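Local coordinates for ABC transporter, periplasmic solute-binding protein (PDB 4WED) that probably serves an ABC importer as its periplasmic solute-binding protein, capturing peptides or nickel outside the inner membrane for uptake, at residues A43-N48 with A222-D227; F110-C115 with L140-D145; M277-D282 with Y415-F420. One frame throughout, in Å; residues are numbered along the deposited sequence.

In the fold
The three contacts lie far apart, and none touches another. Contact 3 is the buried one: two neighbouring antiparallel strands, 274-279 and 417-421, share backbone hydrogen bonds and pack aromatic and aliphatic side chains beside them. Contacts 1 and 2 are at the surface and bury less than half as much area. Contact 1 joins the ends of two parallel strands, 37-42 and 219-224, by apolar and CA-H...O contacts without a hydrogen bond. Contact 2 sets the start of helix 112-122 on the end of strand 137-144, with one backbone bond. Contacts 2 and 3 fall on opposite sides of the chain's centre, with centres about 50 Å apart.

Contact 1 of 3, residues A43-N48 with A222-D227; sequences AKPAGN and AKVIPD
A43 meets I225 and P226 where two parallel neighbours of a mixed four-stranded sheet, strands 37-42 and 219-224, run out into loops. The contact lies just past the end of strand 37-42, in a periplasmic binding protein of solute-binding family 5. No hydrogen bond joins the two segments. A43 contributes backbone more than side chain. Its CA lies 3.8 Å from I225 O. Its carbonyl oxygen receives a CA-H...O contact from P226, with P226 CA 3.2 Å from A43 O and an angle of 135° at the hydrogen. The ring of P226 leans on the same oxygen, with P226 CB 3.5 Å from A43 O. K44 points its CB away from V224 and offers its carbonyl carbon, which sits 3.6 Å from V224 CG1. P45 follows. Its ring crosses the side chain of V224 at about a right angle. Both methyls of V224 are used: CG1, placed anti to the backbone N (chi1 -179°), reaches the K44-P45 peptide, and CG2 approaches P45 CA at 3.7 Å. Replacing V224 with an alanine would remove both methyls and would probably leave the P45 ring and the K44-P45 peptide without their apolar neighbour. The backbone of A46 bonds to I57. Around the contact, K223 pairs by backbone with V40 and I42, as expected for the parallel strands. R231, from helix 228-237, donates to I225 O and touches A43. The nearest side-chain pair across the contact is P45 CD and V224 CG1, 3.8 Å apart.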
loop_
_atom_site.group_PDB
_atom_site.type_symbol
_atom_site.label_atom_id
_atom_site.label_comp_id
_atom_site.label_asym_id
_atom_site.label_seq_id
_atom_site.Cartn_x
_atom_site.Cartn_y
_atom_site.Cartn_z
ATOM N N ALA A 43 -2.188 -11.646 14.528
ATOM C CA ALA A 43 -2.604 -12.920 13.980
ATOM C C ALA A 43 -1.535 -13.961 14.180
ATOM O O ALA A 43 -1.776 -15.153 13.967
ATOM C CB ALA A 43 -2.924 -12.780 12.513
ATOM N N LYS A 44 -0.366 -13.509 14.613
ATOM C CA LYS A 44 0.738 -14.405 14.901
ATOM C C LYS A 44 1.779 -13.687 15.757
ATOM O O LYS A 44 1.730 -12.490 15.851
ATOM C CB LYS A 44 1.341 -14.947 13.611
ATOM C CG LYS A 44 1.923 -13.900 12.699
ATOM C CD LYS A 44 2.665 -14.630 11.603
ATOM C CE LYS A 44 3.069 -13.744 10.450
ATOM N NZ LYS A 44 3.103 -14.582 9.222
ATOM N N PRO A 45 2.683 -14.425 16.442
ATOM C CA PRO A 45 3.675 -13.756 17.298
ATOM C C PRO A 45 4.401 -12.586 16.582
ATOM O O PRO A 45 4.576 -12.618 15.367
ATOM C CB PRO A 45 4.655 -14.871 17.615
ATOM C CG PRO A 45 3.820 -16.106 17.570
ATOM C CD PRO A 45 2.864 -15.882 16.432
ATOM N N ALA A 46 4.798 -11.565 17.334
ATOM C CA ALA A 46 5.487 -10.397 16.781
ATOM C C ALA A 46 6.766 -10.739 16.000
ATOM O O ALA A 46 7.132 -10.008 15.093
ATOM C CB ALA A 46 5.809 -9.414 17.901
ATOM N N GLY A 47 7.446 -11.823 16.369
ATOM C CA GLY A 47 8.722 -12.170 15.767
ATOM C C GLY A 47 9.908 -11.397 16.345
ATOM O O GLY A 47 9.785 -10.652 17.325
ATOM N N ASN A 48 11.069 -11.624 15.746
ATOM C CA ASN A 48 12.300 -10.916 16.099
ATOM C C ASN A 48 12.261 -9.551 15.422
ATOM O O ASN A 48 12.050 -9.481 14.214
ATOM C CB ASN A 48 13.529 -11.710 15.638
ATOM C CG ASN A 48 14.781 -10.847 15.461
ATOM O OD1 ASN A 48 14.923 -9.775 16.045
ATOM N ND2 ASN A 48 15.706 -11.335 14.651
ATOM N N ALA A 222 -0.301 -6.715 22.849
ATOM C CA ALA A 222 -0.609 -7.304 21.560
ATOM C C ALA A 222 -0.871 -8.788 21.746
ATOM O O ALA A 222 0.068 -9.539 22.003
ATOM C CB ALA A 222 0.562 -7.115 20.634
ATOM N N LYS A 223 -2.122 -9.212 21.599
ATOM C CA LYS A 223 -2.486 -10.580 21.903
ATOM C C LYS A 223 -2.530 -11.401 20.624
ATOM O O LYS A 223 -3.196 -11.018 19.647
ATOM C CB LYS A 223 -3.818 -10.644 22.680
ATOM C CG LYS A 223 -3.801 -9.893 24.013
ATOM C CD LYS A 223 -4.154 -10.789 25.198
ATOM N N VAL A 224 -1.819 -12.534 20.640
ATOM C CA VAL A 224 -1.719 -13.403 19.473
ATOM C C VAL A 224 -2.999 -14.240 19.411
ATOM O O VAL A 224 -3.226 -15.085 20.270
ATOM C CB VAL A 224 -0.459 -14.290 19.526
ATOM C CG1 VAL A 224 -0.339 -15.187 18.295
ATOM C CG2 VAL A 224 0.798 -13.443 19.668
ATOM N N ILE A 225 -3.846 -13.960 18.417
ATOM C CA ILE A 225 -5.051 -14.744 18.138
ATOM C C ILE A 225 -5.124 -15.087 16.639
ATOM O O ILE A 225 -5.654 -14.315 15.861
ATOM C CB ILE A 225 -6.316 -13.996 18.574
ATOM C CG1 ILE A 225 -6.173 -13.500 20.013
ATOM C CG2 ILE A 225 -7.549 -14.896 18.470
ATOM C CD1 ILE A 225 -7.413 -12.795 20.515
ATOM N N PRO A 226 -4.558 -16.235 16.230
ATOM C CA PRO A 226 -4.424 -16.638 14.818
ATOM C C PRO A 226 -5.703 -16.845 13.995
ATOM O O PRO A 226 -5.660 -16.704 12.770
ATOM C CB PRO A 226 -3.660 -17.982 14.881
ATOM C CG PRO A 226 -3.384 -18.281 16.310
ATOM C CD PRO A 226 -3.832 -17.133 17.154
ATOM N N ASP A 227 -6.816 -17.199 14.621
ATOM C CA ASP A 227 -7.998 -17.552 13.852
ATOM C C ASP A 227 -8.948 -16.375 13.860
ATOM O O ASP A 227 -9.265 -15.814 14.924
ATOM C CB ASP A 227 -8.681 -18.821 14.388
ATOM C CG ASP A 227 -9.845 -19.277 13.501
ATOM O OD1 ASP A 227 -9.698 -19.315 12.261
ATOM O OD2 ASP A 227 -10.917 -19.590 14.032
#

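Contact 2 of 3, residues F110-C115 with L140-D145; sequences FDAAAC and LEVVDD
V142 rests against A112, the first residue of helix 112-122. With chi1 at 179°, V142 CG1 extends opposite the backbone N and meets the methyl of A112, with CG1 3.6 Å from A112 CB. V143 and D144 form a classic beta bulge opposite H147. The CB of D144 points away from the helix, and its OD1 accepts from Y146 N and H147 ND1. The D144 carbonyl oxygen is placed unusually close to the same methyl, a doubtful 2.9 Å from D144 O to A112 CB. D145 makes the one hydrogen bond of the contact. A112 N donates to D145 O at 2.8 Å and is nearly straight (163°), although the donor stands well above the carbonyl plane. The same oxygen touches D111 CB at 3.4 Å. D111 is the N-cap: its OD1 accepts from A114 N at 3.2 Å. A partner is thus found for two amides of the helix's first turn. The carboxylates of D111 and D145 lie near each other, and K109, salt-bridged to D111, probably eases their repulsion. A112, C115 and L140 all touch I148 of strand 147-152. L140 and V142 also lie on K116, so the start of helix 112-122 packs against strands 137-144 and 147-152 of an antiparallel four-stranded sheet, the former outermost.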
loop_
_atom_site.group_PDB
_atom_site.type_symbol
_atom_site.label_atom_id
_atom_site.label_comp_id
_atom_site.label_asym_id
_atom_site.label_seq_id
_atom_site.Cartn_x
_atom_site.Cartn_y
_atom_site.Cartn_z
ATOM N N PHE A 110 20.283 10.779 20.917
ATOM C CA PHE A 110 20.146 10.718 19.452
ATOM C C PHE A 110 20.830 11.915 18.814
ATOM O O PHE A 110 20.544 13.032 19.176
ATOM C CB PHE A 110 18.696 10.645 19.028
ATOM C CG PHE A 110 18.510 10.625 17.540
ATOM C CD1 PHE A 110 18.794 9.476 16.816
ATOM C CD2 PHE A 110 18.056 11.760 16.871
ATOM C CE1 PHE A 110 18.625 9.439 15.450
ATOM C CE2 PHE A 110 17.891 11.737 15.501
ATOM C CZ PHE A 110 18.187 10.579 14.786
ATOM N N ASP A 111 21.756 11.654 17.904
ATOM C CA ASP A 111 22.552 12.705 17.246
ATOM C C ASP A 111 23.137 12.189 15.887
ATOM O O ASP A 111 22.953 11.022 15.495
ATOM C CB ASP A 111 23.644 13.295 18.207
ATOM C CG ASP A 111 24.723 12.275 18.613
ATOM O OD1 ASP A 111 24.674 11.133 18.123
ATOM O OD2 ASP A 111 25.634 12.609 19.417
ATOM N N ALA A 112 23.824 13.051 15.169
ATOM C CA ALA A 112 24.442 12.650 13.891
ATOM C C ALA A 112 25.223 11.314 13.910
ATOM O O ALA A 112 24.993 10.428 13.070
ATOM C CB ALA A 112 25.334 13.752 13.382
ATOM N N ALA A 113 26.135 11.185 14.858
ATOM C CA ALA A 113 26.868 9.942 15.098
ATOM C C ALA A 113 25.977 8.687 15.233
ATOM O O ALA A 113 26.289 7.644 14.688
ATOM C CB ALA A 113 27.724 10.110 16.346
ATOM N N ALA A 114 24.865 8.789 15.949
ATOM C CA ALA A 114 23.998 7.637 16.155
ATOM C C ALA A 114 23.222 7.372 14.875
ATOM O O ALA A 114 22.959 6.239 14.510
ATOM C CB ALA A 114 23.060 7.876 17.328
ATOM N N CYS A 115 22.911 8.436 14.157
ATOM C CA CYS A 115 22.247 8.327 12.880
ATOM C C CYS A 115 23.100 7.671 11.792
ATOM O O CYS A 115 22.639 6.759 11.104
ATOM C CB CYS A 115 21.843 9.727 12.444
ATOM S SG CYS A 115 20.909 9.724 10.917
ATOM N N LEU A 140 28.377 9.346 3.014
ATOM C CA LEU A 140 27.675 9.868 4.164
ATOM C C LEU A 140 28.578 10.761 5.028
ATOM O O LEU A 140 29.392 10.248 5.796
ATOM C CB LEU A 140 27.224 8.671 4.979
ATOM C CG LEU A 140 26.007 8.839 5.855
ATOM C CD1 LEU A 140 25.794 7.540 6.620
ATOM C CD2 LEU A 140 26.162 10.020 6.797
ATOM N N GLU A 141 28.431 12.082 4.924
ATOM C CA GLU A 141 29.238 12.985 5.749
ATOM C C GLU A 141 28.465 13.593 6.914
ATOM O O GLU A 141 27.492 14.279 6.740
ATOM C CB GLU A 141 29.891 14.092 4.915
ATOM C CG GLU A 141 28.937 15.136 4.364
ATOM N N VAL A 142 28.944 13.331 8.117
ATOM C CA VAL A 142 28.538 14.083 9.312
ATOM C C VAL A 142 29.136 15.506 9.265
ATOM O O VAL A 142 30.285 15.707 8.870
ATOM C CB VAL A 142 28.990 13.362 10.597
ATOM C CG1 VAL A 142 28.592 14.147 11.846
ATOM C CG2 VAL A 142 28.408 11.957 10.626
ATOM N N VAL A 143 28.321 16.483 9.635
ATOM C CA VAL A 143 28.701 17.885 9.576
ATOM C C VAL A 143 28.744 18.396 10.989
ATOM O O VAL A 143 29.751 18.951 11.408
ATOM C CB VAL A 143 27.731 18.720 8.713
ATOM C CG1 VAL A 143 27.977 20.218 8.869
ATOM C CG2 VAL A 143 27.864 18.317 7.241
ATOM N N ASP A 144 27.664 18.216 11.734
ATOM C CA ASP A 144 27.719 18.475 13.162
ATOM C C ASP A 144 26.834 17.449 13.935
ATOM O O ASP A 144 26.335 16.474 13.340
ATOM C CB ASP A 144 27.391 19.954 13.450
ATOM C CG ASP A 144 25.913 20.270 13.327
ATOM O OD1 ASP A 144 25.120 19.356 13.017
ATOM O OD2 ASP A 144 25.532 21.442 13.550
ATOM N N ASP A 145 26.687 17.645 15.246
ATOM C CA ASP A 145 25.788 16.810 16.060
ATOM C C ASP A 145 24.369 16.722 15.523
ATOM O O ASP A 145 23.680 15.754 15.808
ATOM C CB ASP A 145 25.741 17.313 17.512
ATOM C CG ASP A 145 27.010 16.981 18.283
ATOM O OD1 ASP A 145 28.012 16.622 17.638
ATOM O OD2 ASP A 145 26.991 17.060 19.533
#

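Contact 3 of 3, residues M277-D282 with Y415-F420; sequences MAFNPD and YDLGFF
A278 and G418 face each other and exchange backbone hydrogen bonds. A278 N donates to G418 O at 2.8 Å, almost straight (169°) and nearly along the C=O axis. The return bond, from G418 N to A278 O, is weak at 3.3 Å. Two residues on, N280 N donates to D416 O at 2.8 Å, tilted from the carbonyl plane. N280 then adds its side chain. An extended chi1 (-173°) carries the N280 amide over to Y415, and ND2 bonds to Y415 O at 3.0 Å, with that oxygen close to the amide plane. N280 therefore grips the carbonyls of two successive residues. The A278-G418 pair belongs to an antiparallel ladder between strands 274-279 and 417-421, part of an antiparallel sheet that also holds strand 488-500. The N280 bonds continue the pairing just past the strand ends. M277 with F419 and F279 with L417 are the ladder's non-hydrogen-bonded pairs. All four side chains project from the same face. F279 and L417 lie side by side, pointing the same way, and F279 CD1 is 3.5 Å from L417 CD2. M277, a selenomethionine, crosses F419 obliquely. Its CG lies 3.9 Å from F419 CE1, and its SE makes a Met-aromatic contact with the ring. On the reverse face the methyl of A278 touches the F420 ring, with A278 CB 3.4 Å from F420 CE1. Y415 OH sits at the edge of that ring, in its plane. G418 has no side chain, and a CB there would be crowded by the Y415 ring. Further out, M277 and F279 touch A489 of strand 488-500. F419 reaches helix 378-392 through I381 and I385. D416 is held by a salt bridge to R283 and by E367 N.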
loop_
_atom_site.group_PDB
_atom_site.type_symbol
_atom_site.label_atom_id
_atom_site.label_comp_id
_atom_site.label_asym_id
_atom_site.label_seq_id
_atom_site.Cartn_x
_atom_site.Cartn_y
_atom_site.Cartn_z
HETATM N N MSE A 277 -8.451 -4.040 -13.783
HETATM C CA MSE A 277 -8.506 -5.010 -14.828
HETATM C C MSE A 277 -7.606 -4.563 -15.964
HETATM O O MSE A 277 -7.552 -3.384 -16.325
HETATM C CB MSE A 277 -9.913 -5.177 -15.288
HETATM C CG MSE A 277 -9.938 -6.422 -16.153
HETATM SE SE MSE A 277 -11.820 -6.753 -16.626
HETATM C CE MSE A 277 -12.154 -5.154 -17.743
ATOM N N ALA A 278 -6.902 -5.544 -16.512
ATOM C CA ALA A 278 -5.940 -5.376 -17.560
ATOM C C ALA A 278 -6.476 -5.922 -18.872
ATOM O O ALA A 278 -7.282 -6.856 -18.898
ATOM C CB ALA A 278 -4.670 -6.134 -17.205
ATOM N N PHE A 279 -5.982 -5.342 -19.961
ATOM C CA PHE A 279 -6.406 -5.675 -21.305
ATOM C C PHE A 279 -5.217 -6.248 -22.000
ATOM O O PHE A 279 -4.122 -5.733 -21.830
ATOM C CB PHE A 279 -6.797 -4.388 -22.067
ATOM C CG PHE A 279 -8.058 -3.734 -21.562
ATOM C CD1 PHE A 279 -9.279 -4.382 -21.682
ATOM C CD2 PHE A 279 -8.027 -2.461 -21.003
ATOM C CE1 PHE A 279 -10.446 -3.774 -21.237
ATOM C CE2 PHE A 279 -9.180 -1.858 -20.532
ATOM C CZ PHE A 279 -10.407 -2.525 -20.655
ATOM N N ASN A 280 -5.418 -7.258 -22.830
ATOM C CA ASN A 280 -4.313 -7.742 -23.641
ATOM C C ASN A 280 -4.584 -7.716 -25.133
ATOM O O ASN A 280 -4.963 -8.745 -25.721
ATOM C CB ASN A 280 -3.940 -9.134 -23.245
ATOM C CG ASN A 280 -2.699 -9.584 -23.952
ATOM O OD1 ASN A 280 -2.053 -8.807 -24.661
ATOM N ND2 ASN A 280 -2.365 -10.826 -23.783
ATOM N N PRO A 281 -4.384 -6.542 -25.759
ATOM C CA PRO A 281 -4.776 -6.410 -27.184
ATOM C C PRO A 281 -3.868 -7.204 -28.134
ATOM O O PRO A 281 -4.288 -7.555 -29.228
ATOM C CB PRO A 281 -4.730 -4.907 -27.439
ATOM C CG PRO A 281 -4.001 -4.294 -26.276
ATOM C CD PRO A 281 -3.993 -5.259 -25.133
ATOM N N ASP A 282 -2.651 -7.528 -27.696
ATOM C CA ASP A 282 -1.741 -8.370 -28.491
ATOM C C ASP A 282 -2.325 -9.771 -28.707
ATOM O O ASP A 282 -2.080 -10.390 -29.737
ATOM C CB ASP A 282 -0.360 -8.459 -27.834
ATOM C CG ASP A 282 0.314 -7.082 -27.674
ATOM O OD1 ASP A 282 0.230 -6.262 -28.614
ATOM O OD2 ASP A 282 0.936 -6.817 -26.623
ATOM N N TYR A 415 -3.919 -14.594 -21.761
ATOM C CA TYR A 415 -5.207 -14.066 -21.269
ATOM C C TYR A 415 -5.639 -12.857 -22.103
ATOM O O TYR A 415 -4.792 -12.106 -22.580
ATOM C CB TYR A 415 -5.117 -13.637 -19.810
ATOM C CG TYR A 415 -4.214 -12.451 -19.536
ATOM C CD1 TYR A 415 -2.841 -12.621 -19.250
ATOM C CD2 TYR A 415 -4.731 -11.152 -19.522
ATOM C CE1 TYR A 415 -2.029 -11.532 -18.971
ATOM C CE2 TYR A 415 -3.928 -10.056 -19.253
ATOM C CZ TYR A 415 -2.588 -10.244 -18.982
ATOM O OH TYR A 415 -1.832 -9.135 -18.740
ATOM N N ASP A 416 -6.946 -12.680 -22.290
ATOM C CA ASP A 416 -7.461 -11.457 -22.926
ATOM C C ASP A 416 -7.648 -10.353 -21.895
ATOM O O ASP A 416 -7.318 -9.223 -22.155
ATOM C CB ASP A 416 -8.781 -11.711 -23.635
ATOM C CG ASP A 416 -8.670 -12.773 -24.682
ATOM O OD1 ASP A 416 -7.542 -12.982 -25.132
ATOM O OD2 ASP A 416 -9.706 -13.396 -25.056
ATOM N N LEU A 417 -8.239 -10.725 -20.761
ATOM C CA LEU A 417 -8.436 -9.888 -19.571
ATOM C C LEU A 417 -7.932 -10.602 -18.318
ATOM O O LEU A 417 -8.035 -11.835 -18.199
ATOM C CB LEU A 417 -9.916 -9.604 -19.337
ATOM C CG LEU A 417 -10.647 -9.034 -20.532
ATOM C CD1 LEU A 417 -12.161 -9.212 -20.401
ATOM C CD2 LEU A 417 -10.271 -7.561 -20.736
ATOM N N GLY A 418 -7.445 -9.814 -17.364
ATOM C CA GLY A 418 -6.978 -10.334 -16.072
ATOM C C GLY A 418 -6.912 -9.252 -15.018
ATOM O O GLY A 418 -7.058 -8.077 -15.317
ATOM N N PHE A 419 -6.661 -9.665 -13.782
ATOM C CA PHE A 419 -6.684 -8.771 -12.639
ATOM C C PHE A 419 -5.339 -8.526 -12.020
ATOM O O PHE A 419 -4.580 -9.449 -11.741
ATOM C CB PHE A 419 -7.574 -9.317 -11.548
ATOM C CG PHE A 419 -9.007 -9.484 -11.959
ATOM C CD1 PHE A 419 -9.637 -8.524 -12.744
ATOM C CD2 PHE A 419 -9.731 -10.557 -11.514
ATOM C CE1 PHE A 419 -10.975 -8.672 -13.107
ATOM C CE2 PHE A 419 -11.061 -10.723 -11.883
ATOM C CZ PHE A 419 -11.682 -9.768 -12.671
ATOM N N PHE A 420 -5.089 -7.261 -11.737
ATOM C CA PHE A 420 -3.930 -6.874 -11.010
ATOM C C PHE A 420 -4.370 -6.083 -9.821
ATOM O O PHE A 420 -5.453 -5.484 -9.799
ATOM C CB PHE A 420 -3.068 -5.978 -11.876
ATOM C CG PHE A 420 -2.417 -6.697 -13.001
ATOM C CD1 PHE A 420 -3.143 -7.055 -14.115
ATOM C CD2 PHE A 420 -1.069 -7.005 -12.956
ATOM C CE1 PHE A 420 -2.538 -7.724 -15.165
ATOM C CE2 PHE A 420 -0.459 -7.683 -14.007
ATOM C CZ PHE A 420 -1.195 -8.045 -15.111
#